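Local coordinates for protein 4-hydroxythreonine-4-phosphate dehydrogenase (Legionella pneumophila subsp. pneumophila, PDB 6XMY) that probably catalyses the NAD-dependent oxidation of 4-(phosphooxy)-L-threonine on the way to pyridoxine 5'-phosphate, with a divalent metal ion as cofactor, at residues I178-Q188 / I227-Q238. Numbering follows the deposited sequence. Where two conformers were deposited one is given.
Sequences ISSLLIIKVIQ and IITPALNTLKNQ
Ser-180 and Ile-227 join the first turn of helix 180-197 to helix 223-237: the hydroxyl OG of Ser-180 donates to Ile-227 O over 2.8 Å, reaching a lone pair in the carbonyl plane. That oxygen also accepts from Ala-231 N, its helical partner, and so holds two bonds; a short hydroxyl suits a spot so close to the other backbone. Just before Ser-180, Ser-179 is the N-cap, its OG taking up Leu-182 N, which has no earlier turn to bond to. Further along, the amides of Gln-188 and Gln-238 meet near the far end of the contact, their planes 27° apart. Gln-188 NE2 lies 2.9 Å from Gln-238 OE1 in a nearly straight bond (172°), and both chains are extended beyond CG, long enough to bridge the diverging helices. Between these polar ends the packing is aliphatic. Small Ala-231 lets the axes of the two segments approach to 8.5 Å, its CB 3.6 Å from Ser-180 O and against the CG2 branch of Ile-183. Leu-235 is a knob among Ile-183, Ile-184, Ile-187 and Gln-188, with CD1 3.7 Å from Ile-187 CB and CD2 turned to the backbone of Ile-184. The segments cross at -41°, as parts of helices that lie side by side in the PdxA fold; beneath them Ile-187 and Leu-232 continue onto Val-207 of strand 204-208 and Val-242 of strand 241-246.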
ATOM      1  N   ILE A 178      -3.055 -11.965 -17.389  1.00 12.66           N
ATOM      2  CA  ILE A 178      -2.427 -13.019 -16.595  1.00 13.59           C
ATOM      3  C   ILE A 178      -1.737 -14.008 -17.522  1.00 14.91           C
ATOM      4  O   ILE A 178      -2.390 -14.753 -18.260  1.00 18.70           O
ATOM      5  CB  ILE A 178      -3.434 -13.718 -15.676  1.00 14.56           C
ATOM      6  CG1 ILE A 178      -3.988 -12.715 -14.658  1.00 17.79           C
ATOM      7  CG2 ILE A 178      -2.776 -14.923 -14.992  1.00 16.15           C
ATOM      8  CD1 ILE A 178      -5.209 -13.204 -13.939  1.00 17.25           C
ATOM      9  N   SER A 179      -0.413 -14.023 -17.469  1.00 15.05           N
ATOM     10  CA  SER A 179       0.405 -14.991 -18.178  1.00 13.42           C
ATOM     11  C   SER A 179       1.133 -15.846 -17.150  1.00 12.71           C
ATOM     12  O   SER A 179       1.229 -15.486 -15.972  1.00 11.26           O
ATOM     13  CB  SER A 179       1.438 -14.284 -19.055  1.00 13.90           C
ATOM     14  OG  SER A 179       2.331 -13.530 -18.258  1.00 15.45           O
ATOM     15  N   SER A 180       1.657 -16.986 -17.606  1.00 13.05           N
ATOM     16  CA  SER A 180       2.457 -17.816 -16.710  1.00 12.39           C
ATOM     17  C   SER A 180       3.667 -17.042 -16.186  1.00 12.74           C
ATOM     18  O   SER A 180       3.989 -17.113 -14.994  1.00 13.09           O
ATOM     19  CB  SER A 180       2.895 -19.097 -17.420  1.00 12.98           C
ATOM     20  OG  SER A 180       1.776 -19.911 -17.750  1.00 15.27           O
ATOM     21  N   LEU A 181       4.333 -16.279 -17.061  1.00 13.53           N
ATOM     22  CA  LEU A 181       5.501 -15.507 -16.646  1.00 15.34           C
ATOM     23  C   LEU A 181       5.149 -14.483 -15.576  1.00 12.55           C
ATOM     24  O   LEU A 181       5.912 -14.285 -14.627  1.00 13.74           O
ATOM     25  CB  LEU A 181       6.130 -14.819 -17.856  1.00 19.64           C
ATOM     26  CG  LEU A 181       7.098 -15.665 -18.678  1.00 28.53           C
ATOM     27  CD1 LEU A 181       7.773 -14.812 -19.743  1.00 31.21           C
ATOM     28  CD2 LEU A 181       8.139 -16.294 -17.764  1.00 30.63           C
ATOM     29  N   LEU A 182       3.998 -13.821 -15.707  1.00 11.64           N
ATOM     30  CA  LEU A 182       3.616 -12.836 -14.699  1.00 10.91           C
ATOM     31  C   LEU A 182       3.400 -13.497 -13.345  1.00 10.93           C
ATOM     32  O   LEU A 182       3.867 -12.995 -12.318  1.00 12.37           O
ATOM     33  CB  LEU A 182       2.363 -12.071 -15.128  1.00 11.92           C
ATOM     34  CG  LEU A 182       1.832 -11.087 -14.071  1.00 10.79           C
ATOM     35  CD1 LEU A 182       2.811  -9.944 -13.830  1.00 12.88           C
ATOM     36  CD2 LEU A 182       0.477 -10.549 -14.484  1.00 13.09           C
ATOM     37  N   ILE A 183       2.697 -14.635 -13.329  1.00 10.11           N
ATOM     38  CA  ILE A 183       2.463 -15.352 -12.076  1.00  9.50           C
ATOM     39  C   ILE A 183       3.786 -15.745 -11.437  1.00 10.26           C
ATOM     40  O   ILE A 183       3.990 -15.576 -10.227  1.00 11.49           O
ATOM     41  CB  ILE A 183       1.574 -16.582 -12.326  1.00 10.27           C
ATOM     42  CG1 ILE A 183       0.172 -16.148 -12.767  1.00 11.25           C
ATOM     43  CG2 ILE A 183       1.497 -17.444 -11.078  1.00 10.74           C
ATOM     44  CD1 ILE A 183      -0.671 -17.305 -13.234  1.00 13.62           C
ATOM     45  N   ILE A 184       4.708 -16.268 -12.249  1.00 11.13           N
ATOM     46  CA  ILE A 184       6.026 -16.653 -11.745  1.00 11.21           C
ATOM     47  C   ILE A 184       6.742 -15.458 -11.123  1.00  9.79           C
ATOM     48  O   ILE A 184       7.272 -15.541 -10.009  1.00 12.82           O
ATOM     49  CB  ILE A 184       6.853 -17.297 -12.869  1.00 10.88           C
ATOM     50  CG1 ILE A 184       6.253 -18.655 -13.252  1.00 12.82           C
ATOM     51  CG2 ILE A 184       8.309 -17.447 -12.436  1.00 12.30           C
ATOM     52  CD1 ILE A 184       6.668 -19.132 -14.622  1.00 15.02           C
ATOM     53  N   LYS A 185       6.768 -14.331 -11.834  1.00 11.38           N
ATOM     54  CA  LYS A 185       7.519 -13.179 -11.352  1.00 11.26           C
ATOM     55  C   LYS A 185       6.892 -12.604 -10.092  1.00 10.53           C
ATOM     56  O   LYS A 185       7.602 -12.206  -9.160  1.00 13.08           O
ATOM     57  CB  LYS A 185       7.600 -12.127 -12.453  1.00 13.91           C
ATOM     58  CG  LYS A 185       8.541 -12.540 -13.570  1.00 16.57           C
ATOM     59  CD  LYS A 185       8.460 -11.594 -14.747  1.00 22.44           C
ATOM     60  CE  LYS A 185       9.439 -12.000 -15.837  1.00 26.04           C
ATOM     61  NZ  LYS A 185       9.348 -11.103 -17.020  1.00 29.61           N
ATOM     62  N   VAL A 186       5.557 -12.552 -10.051  1.00 10.12           N
ATOM     63  CA  VAL A 186       4.862 -12.075  -8.859  1.00 10.16           C
ATOM     64  C   VAL A 186       5.173 -12.968  -7.667  1.00 11.21           C
ATOM     65  O   VAL A 186       5.501 -12.488  -6.572  1.00 11.26           O
ATOM     66  CB  VAL A 186       3.350 -11.991  -9.124  1.00  8.95           C
ATOM     67  CG1 VAL A 186       2.579 -11.911  -7.811  1.00 10.84           C
ATOM     68  CG2 VAL A 186       3.050 -10.796 -10.010  1.00 11.06           C
ATOM     69  N   ILE A 187       5.042 -14.285  -7.854  1.00 10.58           N
ATOM     70  CA  ILE A 187       5.241 -15.191  -6.730  1.00 10.87           C
ATOM     71  C   ILE A 187       6.719 -15.292  -6.335  1.00 11.63           C
ATOM     72  O   ILE A 187       7.036 -15.436  -5.147  1.00 12.03           O
ATOM     73  CB  ILE A 187       4.540 -16.544  -6.969  1.00  9.03           C
ATOM     74  CG1 ILE A 187       3.029 -16.302  -7.087  1.00  9.52           C
ATOM     75  CG2 ILE A 187       4.833 -17.512  -5.824  1.00 13.34           C
ATOM     76  CD1 ILE A 187       2.199 -17.562  -7.322  1.00 10.16           C
ATOM     77  N   GLN A 188       7.646 -15.165  -7.294  1.00 10.89           N
ATOM     78  CA  GLN A 188       9.061 -15.077  -6.925  1.00 11.79           C
ATOM     79  C   GLN A 188       9.305 -13.881  -6.009  1.00 12.52           C
ATOM     80  O   GLN A 188       9.980 -13.998  -4.980  1.00 13.29           O
ATOM     81  CB  GLN A 188       9.934 -14.955  -8.178  1.00 12.53           C
ATOM     82  CG  GLN A 188      10.187 -16.258  -8.930  1.00 13.17           C
ATOM     83  CD  GLN A 188      10.868 -16.029 -10.272  1.00 15.68           C
ATOM     84  OE1 GLN A 188      10.924 -14.903 -10.775  1.00 18.46           O
ATOM     85  NE2 GLN A 188      11.385 -17.097 -10.858  1.00 16.09           N
ATOM     86  N   ILE A 227      -2.454 -21.821 -18.068  1.00 13.41           N
ATOM     87  CA  ILE A 227      -1.649 -20.699 -17.578  0.78 12.75           C
ATOM     88  C   ILE A 227      -1.214 -20.904 -16.131  1.00 12.11           C
ATOM     89  O   ILE A 227      -0.023 -20.834 -15.806  1.00 13.51           O
ATOM     90  CB  ILE A 227      -2.422 -19.370 -17.707  0.78 14.52           C
ATOM     91  CG1 ILE A 227      -2.762 -19.072 -19.169  0.78 19.21           C
ATOM     92  CG2 ILE A 227      -1.637 -18.227 -17.074  0.78 14.29           C
ATOM     93  CD1 ILE A 227      -1.578 -18.650 -19.996  0.78 21.77           C
ATOM     94  N   ILE A 228      -2.181 -21.131 -15.241  1.00 11.46           N
ATOM     95  CA  ILE A 228      -1.878 -21.083 -13.808  1.00 10.88           C
ATOM     96  C   ILE A 228      -1.132 -22.328 -13.347  1.00 11.39           C
ATOM     97  O   ILE A 228      -0.064 -22.233 -12.737  1.00 11.81           O
ATOM     98  CB  ILE A 228      -3.133 -20.803 -12.968  1.00 10.54           C
ATOM     99  CG1 ILE A 228      -3.749 -19.467 -13.392  1.00 11.49           C
ATOM    100  CG2 ILE A 228      -2.763 -20.799 -11.485  1.00 11.24           C
ATOM    101  CD1 ILE A 228      -5.095 -19.170 -12.744  1.00 12.53           C
ATOM    102  N   THR A 229      -1.676 -23.511 -13.614  1.00 12.61           N
ATOM    103  CA  THR A 229      -0.980 -24.728 -13.216  1.00 12.40           C
ATOM    104  C   THR A 229       0.418 -24.830 -13.804  1.00 13.00           C
ATOM    105  O   THR A 229       1.340 -25.185 -13.053  1.00 12.30           O
ATOM    106  CB  THR A 229      -1.853 -25.963 -13.481  1.00 12.71           C
ATOM    107  OG1 THR A 229      -2.915 -25.986 -12.523  1.00 14.68           O
ATOM    108  CG2 THR A 229      -1.027 -27.249 -13.381  1.00 16.02           C
ATOM    109  N   PRO A 230       0.656 -24.533 -15.089  1.00 13.87           N
ATOM    110  CA  PRO A 230       2.046 -24.517 -15.571  1.00 13.65           C
ATOM    111  C   PRO A 230       2.942 -23.572 -14.789  1.00 13.48           C
ATOM    112  O   PRO A 230       4.078 -23.936 -14.455  1.00 15.33           O
ATOM    113  CB  PRO A 230       1.898 -24.118 -17.046  1.00 15.18           C
ATOM    114  CG  PRO A 230       0.545 -24.638 -17.426  1.00 14.80           C
ATOM    115  CD  PRO A 230      -0.305 -24.390 -16.204  1.00 14.77           C
ATOM    116  N   ALA A 231       2.458 -22.368 -14.477  1.00 13.29           N
ATOM    117  CA  ALA A 231       3.249 -21.441 -13.675  1.00 13.40           C
ATOM    118  C   ALA A 231       3.552 -22.012 -12.294  1.00 13.05           C
ATOM    119  O   ALA A 231       4.676 -21.889 -11.801  1.00 12.33           O
ATOM    120  CB  ALA A 231       2.517 -20.103 -13.541  1.00 13.48           C
ATOM    121  N   LEU A 232       2.563 -22.624 -11.643  1.00 10.47           N
ATOM    122  CA  LEU A 232       2.790 -23.173 -10.312  1.00 11.74           C
ATOM    123  C   LEU A 232       3.746 -24.360 -10.357  1.00 11.12           C
ATOM    124  O   LEU A 232       4.544 -24.556  -9.431  1.00 12.89           O
ATOM    125  CB  LEU A 232       1.464 -23.555  -9.654  1.00 12.34           C
ATOM    126  CG  LEU A 232       0.464 -22.404  -9.471  1.00 13.09           C
ATOM    127  CD1 LEU A 232      -0.805 -22.867  -8.766  1.00 13.52           C
ATOM    128  CD2 LEU A 232       1.118 -21.242  -8.715  1.00 14.30           C
ATOM    129  N   ASN A 233       3.668 -25.178 -11.411  1.00 11.33           N
ATOM    130  CA  ASN A 233       4.642 -26.254 -11.574  1.00 13.29           C
ATOM    131  C   ASN A 233       6.058 -25.704 -11.703  1.00 12.98           C
ATOM    132  O   ASN A 233       7.001 -26.246 -11.109  1.00 14.89           O
ATOM    133  CB  ASN A 233       4.301 -27.093 -12.804  1.00 16.19           C
ATOM    134  CG  ASN A 233       3.079 -27.957 -12.598  1.00 17.64           C
ATOM    135  OD1 ASN A 233       2.661 -28.200 -11.467  1.00 18.71           O
ATOM    136  ND2 ASN A 233       2.507 -28.442 -13.694  1.00 19.82           N
ATOM    137  N   THR A 234       6.226 -24.627 -12.478  1.00 14.06           N
ATOM    138  CA  THR A 234       7.541 -24.005 -12.610  1.00 13.25           C
ATOM    139  C   THR A 234       8.033 -23.510 -11.260  1.00 13.48           C
ATOM    140  O   THR A 234       9.189 -23.741 -10.883  1.00 14.18           O
ATOM    141  CB  THR A 234       7.462 -22.855 -13.615  1.00 15.55           C
ATOM    142  OG1 THR A 234       7.149 -23.380 -14.912  1.00 16.73           O
ATOM    143  CG2 THR A 234       8.781 -22.095 -13.683  1.00 15.40           C
ATOM    144  N   LEU A 235       7.158 -22.842 -10.506  1.00 13.10           N
ATOM    145  CA  LEU A 235       7.538 -22.340  -9.187  1.00 13.01           C
ATOM    146  C   LEU A 235       7.914 -23.472  -8.238  1.00 11.61           C
ATOM    147  O   LEU A 235       8.903 -23.367  -7.502  1.00 13.45           O
ATOM    148  CB  LEU A 235       6.399 -21.500  -8.614  1.00 12.57           C
ATOM    149  CG  LEU A 235       6.249 -20.151  -9.312  1.00 12.81           C
ATOM    150  CD1 LEU A 235       4.848 -19.611  -9.087  1.00 13.06           C
ATOM    151  CD2 LEU A 235       7.267 -19.160  -8.798  1.00 14.15           C
ATOM    152  N   LYS A 236       7.138 -24.560  -8.238  1.00 12.12           N
ATOM    153  CA  LYS A 236       7.485 -25.717  -7.415  1.00 13.98           C
ATOM    154  C   LYS A 236       8.868 -26.247  -7.760  1.00 14.23           C
ATOM    155  O   LYS A 236       9.642 -26.608  -6.867  1.00 14.98           O
ATOM    156  CB  LYS A 236       6.439 -26.823  -7.594  1.00 17.08           C
ATOM    157  CG  LYS A 236       5.127 -26.564  -6.881  1.00 16.91           C
ATOM    158  CD  LYS A 236       4.086 -27.607  -7.299  1.00 19.31           C
ATOM    159  CE  LYS A 236       2.734 -27.373  -6.642  1.00 21.83           C
ATOM    160  NZ  LYS A 236       1.664 -28.227  -7.247  1.00 22.87           N
ATOM    161  N   ASN A 237       9.199 -26.301  -9.050  1.00 14.11           N
ATOM    162  CA  ASN A 237      10.513 -26.794  -9.447  1.00 14.35           C
ATOM    163  C   ASN A 237      11.624 -25.777  -9.224  1.00 12.60           C
ATOM    164  O   ASN A 237      12.801 -26.127  -9.369  1.00 12.36           O
ATOM    165  CB  ASN A 237      10.493 -27.293 -10.892  1.00 16.26           C
ATOM    166  CG  ASN A 237       9.771 -28.613 -11.030  1.00 22.28           C
ATOM    167  OD1 ASN A 237       9.435 -29.249 -10.032  1.00 23.89           O
ATOM    168  ND2 ASN A 237       9.531 -29.034 -12.264  1.00 27.32           N
ATOM    169  N   GLN A 238      11.284 -24.535  -8.882  1.00 13.28           N
ATOM    170  CA  GLN A 238      12.246 -23.592  -8.330  1.00 13.46           C
ATOM    171  C   GLN A 238      12.319 -23.670  -6.812  1.00 15.07           C
ATOM    172  O   GLN A 238      13.084 -22.917  -6.199  1.00 16.86           O
ATOM    173  CB  GLN A 238      11.902 -22.163  -8.766  1.00 13.16           C
ATOM    174  CG  GLN A 238      11.950 -21.971 -10.266  1.00 15.83           C
ATOM    175  CD  GLN A 238      11.496 -20.601 -10.687  1.00 17.40           C
ATOM    176  OE1 GLN A 238      11.174 -19.763  -9.847  1.00 20.13           O
ATOM    177  NE2 GLN A 238      11.470 -20.357 -11.992  1.00 16.89           N
TER